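Local coordinates for type IV pilus secretin PilQ family protein (Vibrio cholerae, PDB 6W6M), which probably forms, as a ring of fourteen subunits, the outer-membrane channel through which the type IV competence pilus passes, at residues I257-F261 with A262-D266; S359-Q363 with K364-A368. All coordinates share one frame; numbering follows the deposited sequence.

Interaction 1 (I257-F261 with A262-D266); sequences IKINF and AKASD
Ile259 and Ala264 lie across a tight bend from each other, their CA atoms 6.4 Å apart, as the chain leaves strand 253-258 and turns into helix 264-271. Phe261 takes a positive phi of 78° at the corner, which lets the backbone swing round within a few residues. No hydrogen bond joins 257-261 to 262-266; between them the contact is largely apolar. Ile259 does most of this work with two separate branches. Its longer arm, extended beyond CG1 (chi2 175°), lays CD1 against the first helical residue, 3.7 Å from Ala264 CB. The shorter branch, CG2, stands anti to the backbone N and reaches the arm of the turn just beyond the corner, lying 3.4 Å from Ala262 O and 4.4 Å from Ala262 CB. One isoleucine thus touches both Ala262, just past the corner, and Ala264, at the start of the helix, where Lys263 is the N-cap residue. Polar groups of the turn look to the side-chain amide of Asn293: its OD1 accepts a weak bond from Ala264 N, and its ND2 gives another to Ala262 O. The whole is the first strand-to-helix connection of a beta-alpha-beta-beta-alpha unit, consistent with the KH-like domains of secretins. Ile259 also packs on Leu295 of the adjacent strand 294-299, while Ile257 rests on Ile311 of helix 303-314.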
loop_
_atom_site.group_PDB
_atom_site.type_symbol
_atom_site.label_atom_id
_atom_site.label_comp_id
_atom_site.label_asym_id
_atom_site.label_seq_id
_atom_site.Cartn_x
_atom_site.Cartn_y
_atom_site.Cartn_z
ATOM N N ILE A 257 17.693 25.592 46.279
ATOM C CA ILE A 257 19.119 25.323 46.418
ATOM C C ILE A 257 19.839 25.961 45.243
ATOM O O ILE A 257 19.534 25.657 44.084
ATOM C CB ILE A 257 19.406 23.811 46.457
ATOM C CG1 ILE A 257 18.413 23.103 47.372
ATOM C CG2 ILE A 257 20.820 23.555 46.898
ATOM C CD1 ILE A 257 18.614 21.624 47.447
ATOM N N LYS A 258 20.801 26.828 45.533
ATOM C CA LYS A 258 21.553 27.503 44.489
ATOM C C LYS A 258 22.785 26.691 44.124
ATOM O O LYS A 258 23.515 26.231 45.005
ATOM C CB LYS A 258 21.961 28.908 44.924
ATOM C CG LYS A 258 22.588 29.683 43.792
ATOM C CD LYS A 258 22.758 31.152 44.087
ATOM C CE LYS A 258 23.172 31.878 42.819
ATOM N NZ LYS A 258 23.620 33.268 43.083
ATOM N N ILE A 259 23.020 26.532 42.825
ATOM C CA ILE A 259 24.093 25.701 42.294
ATOM C C ILE A 259 25.088 26.592 41.567
ATOM O O ILE A 259 24.693 27.493 40.824
ATOM C CB ILE A 259 23.541 24.619 41.352
ATOM C CG1 ILE A 259 22.600 23.699 42.115
ATOM C CG2 ILE A 259 24.656 23.824 40.731
ATOM C CD1 ILE A 259 21.938 22.694 41.262
ATOM N N ASN A 260 26.373 26.351 41.796
ATOM C CA ASN A 260 27.441 26.994 41.048
ATOM C C ASN A 260 28.462 25.946 40.639
ATOM O O ASN A 260 28.667 24.957 41.344
ATOM C CB ASN A 260 28.123 28.097 41.855
ATOM C CG ASN A 260 27.989 27.902 43.353
ATOM O OD1 ASN A 260 28.722 27.121 43.960
ATOM N ND2 ASN A 260 27.063 28.628 43.960
ATOM N N PHE A 261 29.096 26.173 39.491
ATOM C CA PHE A 261 30.110 25.347 38.843
ATOM C C PHE A 261 29.531 24.138 38.120
ATOM O O PHE A 261 30.272 23.456 37.425
ATOM C CB PHE A 261 31.203 24.847 39.806
ATOM C CG PHE A 261 32.085 25.925 40.324
ATOM C CD1 PHE A 261 32.859 26.672 39.463
ATOM C CD2 PHE A 261 32.158 26.183 41.674
ATOM C CE1 PHE A 261 33.675 27.663 39.941
ATOM C CE2 PHE A 261 32.973 27.171 42.152
ATOM C CZ PHE A 261 33.732 27.912 41.286
ATOM N N ALA A 262 28.240 23.856 38.233
ATOM C CA ALA A 262 27.655 22.727 37.533
ATOM C C ALA A 262 26.286 23.136 37.024
ATOM O O ALA A 262 25.683 24.083 37.526
ATOM C CB ALA A 262 27.553 21.498 38.437
ATOM N N LYS A 263 25.810 22.434 36.004
ATOM C CA LYS A 263 24.479 22.699 35.483
ATOM C C LYS A 263 23.428 22.085 36.394
ATOM O O LYS A 263 23.558 20.943 36.828
ATOM C CB LYS A 263 24.324 22.133 34.076
ATOM C CG LYS A 263 25.299 22.652 33.064
ATOM C CD LYS A 263 24.849 22.261 31.673
ATOM C CE LYS A 263 25.919 22.547 30.643
ATOM N NZ LYS A 263 27.089 21.655 30.816
ATOM N N ALA A 264 22.371 22.847 36.667
ATOM C CA ALA A 264 21.327 22.356 37.555
ATOM C C ALA A 264 20.494 21.261 36.908
ATOM O O ALA A 264 19.923 20.429 37.614
ATOM C CB ALA A 264 20.430 23.506 37.997
ATOM N N SER A 265 20.407 21.237 35.581
ATOM C CA SER A 265 19.614 20.207 34.920
ATOM C C SER A 265 20.245 18.830 35.082
ATOM O O SER A 265 19.544 17.844 35.337
ATOM C CB SER A 265 19.434 20.554 33.445
ATOM O OG SER A 265 20.676 20.817 32.826
ATOM N N ASP A 266 21.568 18.745 34.955
ATOM C CA ASP A 266 22.251 17.476 35.173
ATOM C C ASP A 266 22.064 16.981 36.601
ATOM O O ASP A 266 21.814 15.791 36.829
ATOM C CB ASP A 266 23.734 17.627 34.849
ATOM C CG ASP A 266 23.979 18.034 33.413
ATOM O OD1 ASP A 266 23.103 17.777 32.563
ATOM O OD2 ASP A 266 25.048 18.610 33.124
#

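Interaction 2 (S359-Q363 with K364-A368); sequences SNLWQ and KGLLA
Leu361 and Leu367 meet where helix 357-362 ends and the chain doubles back over its last turn, through an inverse gamma turn centred on Gln363. The carbonyl of Leu361 is claimed by the returning loop: Leu367 N donates to Leu361 O at 3.4 Å, a fairly straight bond (161°) but a long, weak one. The other turn-closing bond, Lys364 N to Trp362 O, fits the inverse gamma turn, although the position of that nitrogen is less sure. At the end of the helix, Ser359 O receives two backbone amides, Gln363 N at 3.1 Å and, more weakly, Trp362 N, while Ser359 N is itself bonded to Ser356 OG. Apolar contacts lie beside these bonds. Leu367 crosses Leu361 at about a right angle, with CG 3.7 Å from Leu361 CB, and Leu366 brings its CD1 to Leu361 CD2 at the same separation. Trp362 contributes its CB to Leu367 CD1, whereas its indole is turned to another part of the loop and packs edge-to-face with Phe372. Asn360 has both ends of its amide engaged. Its ND2 donates to Ala393 O of a neighbouring subunit, the third, tying the helix end to the assembly. With CG set between its backbone N and carbonyl carbon (chi1 53°) and the chain straight beyond, Gln363 brings its amide alongside Asn360, where NE2 makes a weak, bent bond of 3.0 Å to Asn360 OD1, with an angle of 127° at the hydrogen.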
loop_
_atom_site.group_PDB
_atom_site.type_symbol
_atom_site.label_atom_id
_atom_site.label_comp_id
_atom_site.label_asym_id
_atom_site.label_seq_id
_atom_site.Cartn_x
_atom_site.Cartn_y
_atom_site.Cartn_z
ATOM N N SER A 359 61.088 -5.389 -45.922
ATOM C CA SER A 359 62.296 -4.608 -46.144
ATOM C C SER A 359 63.040 -5.089 -47.381
ATOM O O SER A 359 63.403 -4.284 -48.244
ATOM C CB SER A 359 63.193 -4.680 -44.911
ATOM O OG SER A 359 64.368 -3.908 -45.071
ATOM N N ASN A 360 63.264 -6.398 -47.495
ATOM C CA ASN A 360 63.968 -6.927 -48.658
ATOM C C ASN A 360 63.152 -6.750 -49.930
ATOM O O ASN A 360 63.714 -6.606 -51.018
ATOM C CB ASN A 360 64.307 -8.400 -48.451
ATOM C CG ASN A 360 65.377 -8.612 -47.416
ATOM O OD1 ASN A 360 66.095 -7.691 -47.049
ATOM N ND2 ASN A 360 65.496 -9.838 -46.943
ATOM N N LEU A 361 61.826 -6.784 -49.825
ATOM C CA LEU A 361 61.019 -6.564 -51.019
ATOM C C LEU A 361 61.015 -5.095 -51.420
ATOM O O LEU A 361 60.739 -4.764 -52.576
ATOM C CB LEU A 361 59.596 -7.070 -50.800
ATOM C CG LEU A 361 59.439 -8.573 -50.576
ATOM C CD1 LEU A 361 57.986 -8.925 -50.373
ATOM C CD2 LEU A 361 60.009 -9.350 -51.734
ATOM N N TRP A 362 61.304 -4.193 -50.480
ATOM C CA TRP A 362 61.359 -2.777 -50.833
ATOM C C TRP A 362 62.672 -2.414 -51.509
ATOM O O TRP A 362 62.682 -1.650 -52.477
ATOM C CB TRP A 362 61.154 -1.906 -49.602
ATOM C CG TRP A 362 61.288 -0.448 -49.893
ATOM C CD1 TRP A 362 60.299 0.401 -50.279
ATOM C CD2 TRP A 362 62.482 0.336 -49.817
ATOM N NE1 TRP A 362 60.800 1.666 -50.445
ATOM C CE2 TRP A 362 62.140 1.651 -50.169
ATOM C CE3 TRP A 362 63.807 0.052 -49.485
ATOM C CZ2 TRP A 362 63.073 2.682 -50.199
ATOM C CZ3 TRP A 362 64.730 1.073 -49.514
ATOM C CH2 TRP A 362 64.360 2.372 -49.868
ATOM N N GLN A 363 63.795 -2.929 -51.013
ATOM C CA GLN A 363 65.073 -2.602 -51.628
ATOM C C GLN A 363 65.236 -3.430 -52.892
ATOM O O GLN A 363 66.226 -4.142 -53.072
ATOM C CB GLN A 363 66.230 -2.822 -50.655
ATOM C CG GLN A 363 66.285 -4.181 -50.015
ATOM C CD GLN A 363 67.491 -4.344 -49.131
ATOM O OE1 GLN A 363 68.301 -3.433 -49.001
ATOM N NE2 GLN A 363 67.623 -5.509 -48.518
ATOM N N LYS A 364 64.231 -3.324 -53.743
ATOM C CA LYS A 364 64.134 -3.951 -55.059
ATOM C C LYS A 364 62.991 -3.225 -55.766
ATOM O O LYS A 364 62.572 -2.122 -55.365
ATOM C CB LYS A 364 63.765 -5.435 -54.962
ATOM C CG LYS A 364 64.741 -6.325 -54.210
ATOM C CD LYS A 364 66.088 -6.387 -54.909
ATOM C CE LYS A 364 67.031 -7.336 -54.189
ATOM N NZ LYS A 364 68.367 -7.392 -54.846
ATOM N N GLY A 365 62.481 -3.805 -56.843
ATOM C CA GLY A 365 61.329 -3.157 -57.436
ATOM C C GLY A 365 59.984 -3.735 -57.064
ATOM O O GLY A 365 58.984 -3.365 -57.686
ATOM N N LEU A 366 59.915 -4.617 -56.069
ATOM C CA LEU A 366 58.749 -5.481 -55.933
ATOM C C LEU A 366 57.577 -4.766 -55.262
ATOM O O LEU A 366 56.448 -4.811 -55.759
ATOM C CB LEU A 366 59.147 -6.752 -55.188
ATOM C CG LEU A 366 60.146 -7.550 -56.028
ATOM C CD1 LEU A 366 60.695 -8.747 -55.292
ATOM C CD2 LEU A 366 59.495 -7.990 -57.311
ATOM N N LEU A 367 57.815 -4.107 -54.132
ATOM C CA LEU A 367 56.724 -3.416 -53.452
ATOM C C LEU A 367 56.320 -2.161 -54.213
ATOM O O LEU A 367 57.140 -1.526 -54.879
ATOM C CB LEU A 367 57.115 -3.045 -52.023
ATOM C CG LEU A 367 57.312 -4.179 -51.021
ATOM C CD1 LEU A 367 57.321 -3.627 -49.607
ATOM C CD2 LEU A 367 56.245 -5.246 -51.182
ATOM N N ALA A 368 55.043 -1.796 -54.100
ATOM C CA ALA A 368 54.544 -0.632 -54.823
ATOM C C ALA A 368 54.852 0.668 -54.087
ATOM O O ALA A 368 55.589 1.521 -54.593
ATOM C CB ALA A 368 53.038 -0.767 -55.058
#

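In the fold
Interactions 1 and 2 illustrate the same task, reversing or redirecting a chain at a helix end, solved at widely separated places in an elongated subunit, about 31 and 76 Å from its centre. Their centres are 103 Å apart and their nearest atoms about 88 Å, on opposite sides of the chain's centre, so the two do not touch. In sequence they come in series. The 257-266 bend leads into a helix and belongs to a small alpha/beta domain, probably of the ring-building kind found in secretins, whereas the 359-368 turn follows one, beside the far end of the long strand 320-347. What they share is the assembly: both touch the third subunit, interaction 1 by packing and interaction 2 also by a hydrogen bond.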